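PDB 3TQH: quinone oxidoreductase from Coxiella burnetii, which probably reduces quinones with NADPH, which it binds in the cleft of a medium-chain dehydrogenase/reductase fold. Local coordinates for residues V112-P116 with D117-Q121; E124-S127 with F128-A132; Q143-Q147 with A148-Q152; K280-E284 with D285-I289. All blocks are in the same frame, centred on the assembly; numbering follows the deposited sequence.

Interaction 1 of 4, residues V112-P116 with D117-Q121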
# COMPACT_ATOMS: atom_id res chain seq x y z
N VAL A 112 -11.53 11.60 10.16
CA VAL A 112 -11.88 11.28 8.78
C VAL A 112 -13.34 10.88 8.66
O VAL A 112 -13.96 10.43 9.63
CB VAL A 112 -11.00 10.16 8.20
CG1 VAL A 112 -9.54 10.57 8.21
CG2 VAL A 112 -11.19 8.85 8.96
N CYS A 113 -13.88 11.06 7.47
CA CYS A 113 -15.21 10.58 7.12
C CYS A 113 -15.03 9.28 6.35
O CYS A 113 -14.16 9.19 5.49
CB CYS A 113 -15.94 11.62 6.26
SG CYS A 113 -17.47 11.05 5.49
N ALA A 114 -15.85 8.28 6.66
CA ALA A 114 -15.76 6.99 5.99
C ALA A 114 -17.12 6.30 5.85
O ALA A 114 -18.04 6.52 6.64
CB ALA A 114 -14.79 6.08 6.72
N SER A 115 -17.22 5.46 4.82
CA SER A 115 -18.38 4.64 4.58
C SER A 115 -18.19 3.31 5.32
O SER A 115 -17.06 2.85 5.45
CB SER A 115 -18.55 4.39 3.08
OG SER A 115 -19.60 3.47 2.82
N PRO A 116 -19.27 2.70 5.80
CA PRO A 116 -19.13 1.37 6.41
C PRO A 116 -18.63 0.29 5.44
O PRO A 116 -18.20 -0.78 5.88
CB PRO A 116 -20.55 1.04 6.89
CG PRO A 116 -21.45 1.96 6.14
CD PRO A 116 -20.65 3.20 5.90
N ASP A 117 -18.71 0.57 4.14
CA ASP A 117 -18.26 -0.36 3.10
C ASP A 117 -16.75 -0.38 2.95
O ASP A 117 -16.21 -1.34 2.40
CB ASP A 117 -18.91 -0.01 1.76
CG ASP A 117 -20.44 -0.09 1.80
OD1 ASP A 117 -20.98 -1.19 2.06
OD2 ASP A 117 -21.09 0.95 1.57
N THR A 118 -16.07 0.66 3.44
CA THR A 118 -14.60 0.73 3.32
C THR A 118 -13.88 0.66 4.68
O THR A 118 -12.75 1.14 4.82
CB THR A 118 -14.15 1.99 2.54
OG1 THR A 118 -14.38 3.16 3.32
CG2 THR A 118 -14.90 2.08 1.20
N ILE A 119 -14.52 0.04 5.67
CA ILE A 119 -13.88 -0.23 6.97
C ILE A 119 -14.23 -1.62 7.46
O ILE A 119 -15.16 -2.25 6.96
CB ILE A 119 -14.29 0.80 8.06
CG1 ILE A 119 -15.80 0.71 8.37
CG2 ILE A 119 -13.93 2.20 7.64
CD1 ILE A 119 -16.15 1.14 9.78
N ILE A 120 -13.46 -2.10 8.44
CA ILE A 120 -13.85 -3.27 9.24
C ILE A 120 -13.59 -2.99 10.73
O ILE A 120 -12.92 -2.01 11.07
CB ILE A 120 -13.13 -4.58 8.79
CG1 ILE A 120 -11.62 -4.49 8.99
CG2 ILE A 120 -13.45 -4.89 7.33
CD1 ILE A 120 -10.93 -5.83 8.94
N GLN A 121 -14.12 -3.84 11.60
CA GLN A 121 -13.80 -3.78 13.03
C GLN A 121 -12.34 -4.16 13.19
O GLN A 121 -11.91 -5.19 12.67
CB GLN A 121 -14.67 -4.76 13.83
CG GLN A 121 -16.18 -4.53 13.75
CD GLN A 121 -16.61 -3.24 14.44
OE1 GLN A 121 -16.25 -2.98 15.59
NE2 GLN A 121 -17.39 -2.43 13.74

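Interaction 2 of 4, residues E124-S127 with F128-A132. With SO4 (sulfate ion), chain D.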
# COMPACT_ATOMS: atom_id res chain seq x y z
N GLU A 124 -9.05 -7.02 18.41
CA GLU A 124 -8.51 -6.53 19.69
C GLU A 124 -6.99 -6.66 19.77
O GLU A 124 -6.31 -5.75 20.25
CB GLU A 124 -9.19 -7.24 20.88
CG GLU A 124 -8.41 -7.25 22.21
CD GLU A 124 -8.21 -5.87 22.86
OE1 GLU A 124 -8.24 -4.83 22.15
OE2 GLU A 124 -8.02 -5.83 24.09
N LYS A 125 -6.45 -7.78 19.28
CA LYS A 125 -5.01 -8.05 19.36
C LYS A 125 -4.17 -7.11 18.49
O LYS A 125 -2.98 -6.93 18.75
CB LYS A 125 -4.72 -9.50 18.97
CG LYS A 125 -5.28 -10.52 19.93
CD LYS A 125 -4.41 -10.70 21.16
CE LYS A 125 -3.20 -11.58 20.88
NZ LYS A 125 -2.47 -11.93 22.12
N LEU A 126 -4.78 -6.52 17.46
CA LEU A 126 -4.10 -5.55 16.60
C LEU A 126 -3.94 -4.20 17.30
O LEU A 126 -4.90 -3.69 17.87
CB LEU A 126 -4.90 -5.32 15.30
CG LEU A 126 -4.87 -6.36 14.18
CD1 LEU A 126 -5.80 -5.93 13.04
CD2 LEU A 126 -3.45 -6.54 13.66
N SER A 127 -2.75 -3.62 17.25
CA SER A 127 -2.58 -2.24 17.66
C SER A 127 -3.17 -1.33 16.58
O SER A 127 -3.35 -1.76 15.44
CB SER A 127 -1.11 -1.90 17.88
OG SER A 127 -0.43 -1.72 16.65
N PHE A 128 -3.47 -0.09 16.94
CA PHE A 128 -3.95 0.90 15.98
C PHE A 128 -2.91 1.18 14.88
O PHE A 128 -3.27 1.30 13.71
CB PHE A 128 -4.34 2.20 16.69
CG PHE A 128 -5.66 2.12 17.41
CD1 PHE A 128 -5.71 1.97 18.79
CD2 PHE A 128 -6.86 2.20 16.71
CE1 PHE A 128 -6.93 1.91 19.45
CE2 PHE A 128 -8.08 2.13 17.36
CZ PHE A 128 -8.11 1.99 18.74
N LEU A 129 -1.64 1.28 15.27
CA LEU A 129 -0.55 1.47 14.31
C LEU A 129 -0.46 0.32 13.30
O LEU A 129 -0.28 0.55 12.10
CB LEU A 129 0.79 1.61 15.05
CG LEU A 129 0.96 2.88 15.89
CD1 LEU A 129 2.13 2.73 16.84
CD2 LEU A 129 1.12 4.10 14.99
N GLN A 130 -0.58 -0.92 13.78
CA GLN A 130 -0.62 -2.07 12.89
C GLN A 130 -1.84 -2.02 11.96
O GLN A 130 -1.73 -2.29 10.77
CB GLN A 130 -0.62 -3.38 13.68
CG GLN A 130 0.73 -3.75 14.29
CD GLN A 130 0.67 -5.00 15.13
OE1 GLN A 130 -0.29 -5.22 15.88
NE2 GLN A 130 1.70 -5.83 15.03
N ALA A 131 -2.99 -1.68 12.53
CA ALA A 131 -4.24 -1.64 11.76
C ALA A 131 -4.21 -0.61 10.62
O ALA A 131 -4.78 -0.85 9.57
CB ALA A 131 -5.43 -1.38 12.68
N ALA A 132 -3.56 0.54 10.85
CA ALA A 132 -3.50 1.60 9.85
C ALA A 132 -2.44 1.31 8.79
O ALA A 132 -2.50 1.86 7.70
CB ALA A 132 -3.21 2.95 10.51
S SO4 D . -1.79 1.51 19.81
O1 SO4 D . -2.35 2.78 20.26
O2 SO4 D . -1.04 0.89 20.91
O3 SO4 D . -2.86 0.59 19.44
O4 SO4 D . -0.91 1.76 18.67

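Interaction 3 of 4, residues Q143-Q147 with A148-Q152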
# COMPACT_ATOMS: atom_id res chain seq x y z
N GLN A 143 -4.08 -9.20 -3.59
CA GLN A 143 -4.77 -9.14 -4.87
C GLN A 143 -3.83 -9.29 -6.06
O GLN A 143 -4.23 -9.78 -7.11
CB GLN A 143 -5.59 -7.86 -4.95
CG GLN A 143 -6.77 -7.85 -3.98
CD GLN A 143 -7.43 -6.49 -3.84
OE1 GLN A 143 -7.15 -5.57 -4.60
NE2 GLN A 143 -8.31 -6.37 -2.86
N ALA A 144 -2.57 -8.89 -5.89
CA ALA A 144 -1.55 -9.12 -6.91
C ALA A 144 -1.24 -10.61 -7.03
O ALA A 144 -1.21 -11.16 -8.13
CB ALA A 144 -0.29 -8.35 -6.60
N LEU A 145 -1.04 -11.27 -5.89
CA LEU A 145 -0.79 -12.71 -5.88
C LEU A 145 -1.98 -13.48 -6.46
O LEU A 145 -1.77 -14.46 -7.19
CB LEU A 145 -0.44 -13.20 -4.47
CG LEU A 145 0.95 -12.77 -3.98
CD1 LEU A 145 1.16 -13.09 -2.50
CD2 LEU A 145 2.06 -13.42 -4.82
N ASN A 146 -3.20 -13.04 -6.15
CA ASN A 146 -4.43 -13.65 -6.71
C ASN A 146 -4.57 -13.43 -8.21
O ASN A 146 -4.95 -14.34 -8.94
CB ASN A 146 -5.69 -13.11 -6.02
CG ASN A 146 -5.89 -13.64 -4.60
OD1 ASN A 146 -5.16 -14.52 -4.13
ND2 ASN A 146 -6.88 -13.09 -3.92
N GLN A 147 -4.29 -12.22 -8.68
CA GLN A 147 -4.30 -11.95 -10.13
C GLN A 147 -3.32 -12.88 -10.88
O GLN A 147 -3.62 -13.35 -11.98
CB GLN A 147 -3.97 -10.48 -10.40
CG GLN A 147 -3.97 -10.08 -11.87
CD GLN A 147 -5.36 -10.14 -12.50
OE1 GLN A 147 -5.71 -11.12 -13.18
NE2 GLN A 147 -6.15 -9.10 -12.27
N ALA A 148 -2.17 -13.15 -10.26
CA ALA A 148 -1.17 -14.08 -10.81
C ALA A 148 -1.54 -15.56 -10.64
O ALA A 148 -0.82 -16.43 -11.14
CB ALA A 148 0.19 -13.81 -10.19
N GLU A 149 -2.62 -15.85 -9.93
CA GLU A 149 -3.07 -17.23 -9.69
C GLU A 149 -1.92 -18.12 -9.20
O GLU A 149 -1.70 -19.22 -9.70
CB GLU A 149 -3.71 -17.81 -10.95
CG GLU A 149 -4.95 -17.05 -11.42
CD GLU A 149 -5.73 -17.82 -12.48
OE1 GLU A 149 -5.17 -18.78 -13.06
OE2 GLU A 149 -6.91 -17.47 -12.72
N VAL A 150 -1.20 -17.63 -8.21
CA VAL A 150 -0.11 -18.36 -7.60
C VAL A 150 -0.59 -19.62 -6.86
O VAL A 150 -1.50 -19.56 -6.03
CB VAL A 150 0.65 -17.42 -6.63
CG1 VAL A 150 1.40 -18.20 -5.58
CG2 VAL A 150 1.58 -16.52 -7.42
N LYS A 151 0.01 -20.77 -7.18
CA LYS A 151 -0.27 -22.05 -6.52
C LYS A 151 1.02 -22.61 -5.92
O LYS A 151 2.11 -22.13 -6.24
CB LYS A 151 -0.81 -23.07 -7.52
CG LYS A 151 -2.19 -22.78 -8.08
CD LYS A 151 -2.55 -23.82 -9.16
CE LYS A 151 -4.03 -23.79 -9.56
NZ LYS A 151 -4.49 -25.06 -10.24
N GLN A 152 0.91 -23.63 -5.08
CA GLN A 152 2.09 -24.32 -4.55
C GLN A 152 2.92 -24.92 -5.69
O GLN A 152 2.37 -25.51 -6.62
CB GLN A 152 1.72 -25.42 -3.55
CG GLN A 152 2.90 -26.30 -3.12
CD GLN A 152 2.64 -27.15 -1.89
OE1 GLN A 152 1.88 -26.77 -1.00
NE2 GLN A 152 3.29 -28.31 -1.82

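Interaction 4 of 4, residues K280-E284 with D285-I289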
# COMPACT_ATOMS: atom_id res chain seq x y z
N LYS A 280 -6.49 -10.94 10.72
CA LYS A 280 -6.45 -12.13 11.57
C LYS A 280 -5.04 -12.72 11.61
O LYS A 280 -4.51 -13.02 12.69
CB LYS A 280 -7.45 -13.18 11.07
CG LYS A 280 -7.83 -14.20 12.12
CD LYS A 280 -8.96 -15.11 11.63
CE LYS A 280 -9.45 -16.03 12.73
NZ LYS A 280 -10.39 -17.04 12.20
N LEU A 281 -4.43 -12.86 10.43
CA LEU A 281 -3.05 -13.34 10.31
C LEU A 281 -2.11 -12.51 11.16
O LEU A 281 -1.28 -13.06 11.89
CB LEU A 281 -2.58 -13.30 8.85
CG LEU A 281 -3.21 -14.25 7.83
CD1 LEU A 281 -2.53 -14.08 6.47
CD2 LEU A 281 -3.14 -15.71 8.28
N VAL A 282 -2.23 -11.19 11.07
CA VAL A 282 -1.37 -10.30 11.84
C VAL A 282 -1.57 -10.48 13.35
O VAL A 282 -0.59 -10.49 14.10
CB VAL A 282 -1.57 -8.82 11.47
CG1 VAL A 282 -0.64 -7.94 12.29
CG2 VAL A 282 -1.35 -8.60 9.99
N SER A 283 -2.82 -10.62 13.78
CA SER A 283 -3.12 -10.81 15.20
C SER A 283 -2.63 -12.16 15.72
O SER A 283 -2.30 -12.28 16.90
CB SER A 283 -4.62 -10.67 15.47
OG SER A 283 -5.37 -11.59 14.70
N GLU A 284 -2.57 -13.16 14.85
CA GLU A 284 -2.11 -14.51 15.22
C GLU A 284 -0.59 -14.70 15.03
O GLU A 284 -0.09 -15.82 15.08
CB GLU A 284 -2.89 -15.57 14.42
CG GLU A 284 -4.37 -15.64 14.77
CD GLU A 284 -5.18 -16.58 13.87
OE1 GLU A 284 -4.75 -16.85 12.72
OE2 GLU A 284 -6.26 -17.03 14.30
N ASP A 285 0.14 -13.59 14.83
CA ASP A 285 1.59 -13.62 14.54
C ASP A 285 1.94 -14.54 13.35
O ASP A 285 3.00 -15.18 13.35
CB ASP A 285 2.40 -13.99 15.80
CG ASP A 285 2.42 -12.88 16.86
OD1 ASP A 285 1.96 -11.74 16.59
OD2 ASP A 285 2.91 -13.13 17.99
N LYS A 286 1.06 -14.60 12.36
CA LYS A 286 1.27 -15.40 11.15
C LYS A 286 1.68 -14.54 9.96
O LYS A 286 2.08 -15.06 8.91
CB LYS A 286 0.01 -16.20 10.80
CG LYS A 286 -0.35 -17.27 11.84
CD LYS A 286 -1.56 -18.11 11.41
CE LYS A 286 -1.17 -19.22 10.42
NZ LYS A 286 -0.60 -20.44 11.08
N LEU A 287 1.55 -13.23 10.11
CA LEU A 287 1.98 -12.26 9.11
C LEU A 287 2.52 -11.05 9.86
O LEU A 287 1.85 -10.50 10.73
CB LEU A 287 0.81 -11.88 8.21
CG LEU A 287 1.02 -10.84 7.09
CD1 LEU A 287 2.08 -11.29 6.09
CD2 LEU A 287 -0.31 -10.55 6.39
N ARG A 288 3.75 -10.64 9.54
CA ARG A 288 4.37 -9.50 10.20
C ARG A 288 4.18 -8.25 9.37
O ARG A 288 4.44 -8.26 8.17
CB ARG A 288 5.87 -9.71 10.39
CG ARG A 288 6.51 -8.60 11.18
CD ARG A 288 8.01 -8.53 11.02
NE ARG A 288 8.53 -7.30 11.62
CZ ARG A 288 8.61 -7.07 12.93
NH1 ARG A 288 8.22 -7.98 13.82
NH2 ARG A 288 9.09 -5.91 13.36
N ILE A 289 3.73 -7.17 10.02
CA ILE A 289 3.75 -5.84 9.44
C ILE A 289 4.95 -5.11 10.03
O ILE A 289 4.97 -4.80 11.22
CB ILE A 289 2.48 -5.02 9.74
CG1 ILE A 289 1.22 -5.84 9.47
CG2 ILE A 289 2.47 -3.75 8.90
CD1 ILE A 289 -0.05 -5.05 9.62

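Interaction 1 of 4, residues V112-P116 with D117-Q121
Ser115 and Thr118 close a type I beta turn, with Pro116 and Asp117 at its two corners, in the GroES-like part of the chain. The turn links strand 111-114 to strand 119-121. It is not a simple hairpin: the first strand pairs with strand 36-44 and the second with strand 94-98, so the turn passes the chain from one partner to another.

Two hydrogen bonds hold it. The backbone amide of Thr118 donates to Ser115 O, N to O 3.1 Å, reaching the oxygen from well above the carbonyl plane. A weaker bond runs from Asp117 N to Ser115 OG at 3.3 Å, almost straight at 167°, and makes Ser115 the first residue of an ST turn as well. For this, Ser115 swings OG away from its own N and beside its carbonyl carbon (chi1 174°), placing the hydroxyl over the amide two residues on. The Asp117 carboxylate stands at the same hydroxyl, OD2 being 3.2 Å from Ser115 OG. The Thr118 hydroxyl turns to Ile98 O on strand 94-98, hydrogen-bonding there next to the backbone pairing of the same two residues.

Ile119 packs against the turn: CG1 lies 3.8 Å from both Ser115 O and Pro116 O. Phe75 and Met36 pack on the same isoleucine from strands 74-82 and 36-44. The other branch of Ile119, CG2, makes the apolar contact, resting against Ala114 CB at 4.1 Å.

Interaction 2 of 4, residues E124-S127 with F128-A132
A capping box starts helix 128-133, built by Ser127 at the N-cap and Gln130 three residues on. The serine hydroxyl accepts from the Gln130 amide, OG to N 3.0 Å. In return the glutamine side chain reaches back: its OE1 takes the hydrogen of Ser127 N at 3.2 Å, along a nearly straight 172° path in the plane of the amide group and on a lone pair. Ser127 manages its half because chi1 of 76° tucks OG between its own N and carbonyl carbon, facing the first helical turn. The extended Gln130 chain passes close by that hydroxyl, CG lying 3.3 Å from Ser127 OG, and OE1 ends beside the CD2 methyl of Leu126.

The first regular helical bond follows, Ala131 N to Ser127 O at 2.9 Å. One amide of the opening turn faces an anion instead: Phe128 N donates to O3 of a sulfate ion, probably from the crystallisation liquor, at 2.7 Å, and the positive end of the helix dipole probably helps hold it. The same sulfate oxygen meets the edge of the Phe128 ring, 3.2 Å from CD1. That ring also stacks on His41 and takes a cation-pi contact from Lys122.

The two reciprocal bonds, each from a backbone amide to the other residue's side chain, are the signature of a capping box at a helix N-terminus.

Interaction 3 of 4, residues Q143-Q147 with A148-Q152
A Schellman motif ends helix 135-147, with Glu149 as the residue of positive phi (49°) that turns the chain out of the helix. The final regular bond, Ala148 N to Ala144 O, is 3.1 Å long. Beyond it come the two bonds of the motif. Glu149 N donates to Asn146 O at 2.9 Å, from high above the carbonyl plane, while Val150 N reaches back five residues to Leu145 O in a longer, weak bond of 3.4 Å that is nevertheless nearly straight.

The apolar contact usual for this motif joins the same two ends. In Val150, chi1 of 157° turns CG1 nearly opposite the backbone N, which leaves CG2 beside that N and facing the helix, where Leu145 CD2 meets it at 4.1 Å. Ala148 turns its methyl under the last turn, CB lying 3.6 Å from both Ala144 O and Leu145 O.

Around the motif, helix 164-175 packs on Leu145 through Leu172 and Ala173. Ala148 rests on strands 216-221 and 239-243 of the parallel sheet, and the chain leaving Val150 leads into strand 155-158 of that sheet.

Interaction 4 of 4, residues K280-E284 with D285-I289
Leu287 throws its CG opposite its own backbone N (chi1 178°), whereas Leu281 keeps CG beside its N (chi1 -68°); the two chains then cross at a slant, with CB against CB at 3.7 Å and Leu281 CD1 near Leu287 CD2. They meet because helix 272-283 ends in a Schellman motif that folds the following loop back along its last turn.

Asp285, with positive phi, is the residue that reverses the chain. Its amide donates to Val282 O at 3.3 Å, from above the carbonyl plane. Lys286 N makes the six-to-one bond of the motif, five residues back to Leu281 O at 2.8 Å. Weak bonds from Leu287 N and Glu284 N share that oxygen. One residue earlier, Lys280 O takes two donors, Glu284 N and the hydroxyl of Ser283, whose OG lies 2.6 Å away.

On the outer side, the aliphatic part of Lys286 does the touching. Its CB lies against Leu281 CD2, and CD lies 3.7 Å from Glu284 OE1. The bent chain holds NZ 5.7 Å from that same Glu284 OE1, too far for a salt bridge, though the opposite charges may still attract weakly.

On the buried side, helix 164-175 covers both leucines, through Leu172 and Gln175 on Leu281 and through Leu168 and Gln171 on Leu287. Val282 CG2 meets the end of Ile289, CD1, at 3.8 Å, the two side chains at about a right angle. The CA-H of the same valine points at Leu287 O, 3.4 Å from carbon to oxygen.

The four contacts follow one another along the chain. Interaction 1 is the turn between two strands of the mixed sheet; interaction 2 opens helix 128-133 soon after strand 119-121, about 15 Å away between centres. Interaction 3 ends the next helix, 135-147, beside the parallel, Rossmann-type sheet, about 27 Å from interaction 1 between centres. Interaction 4 comes much later, yet its centre lies only about 10 Å from that of interaction 2 and the two touch: Leu126 CD2 packs on Val282 CG1 at 3.4 Å, and Ile289 CD1 reaches Gln130 O. Helix 272-283 thus ties the loop that follows strand 119-121 to helix 164-175, whose N-terminal residues, Gly164 and Val165, bind NADPH.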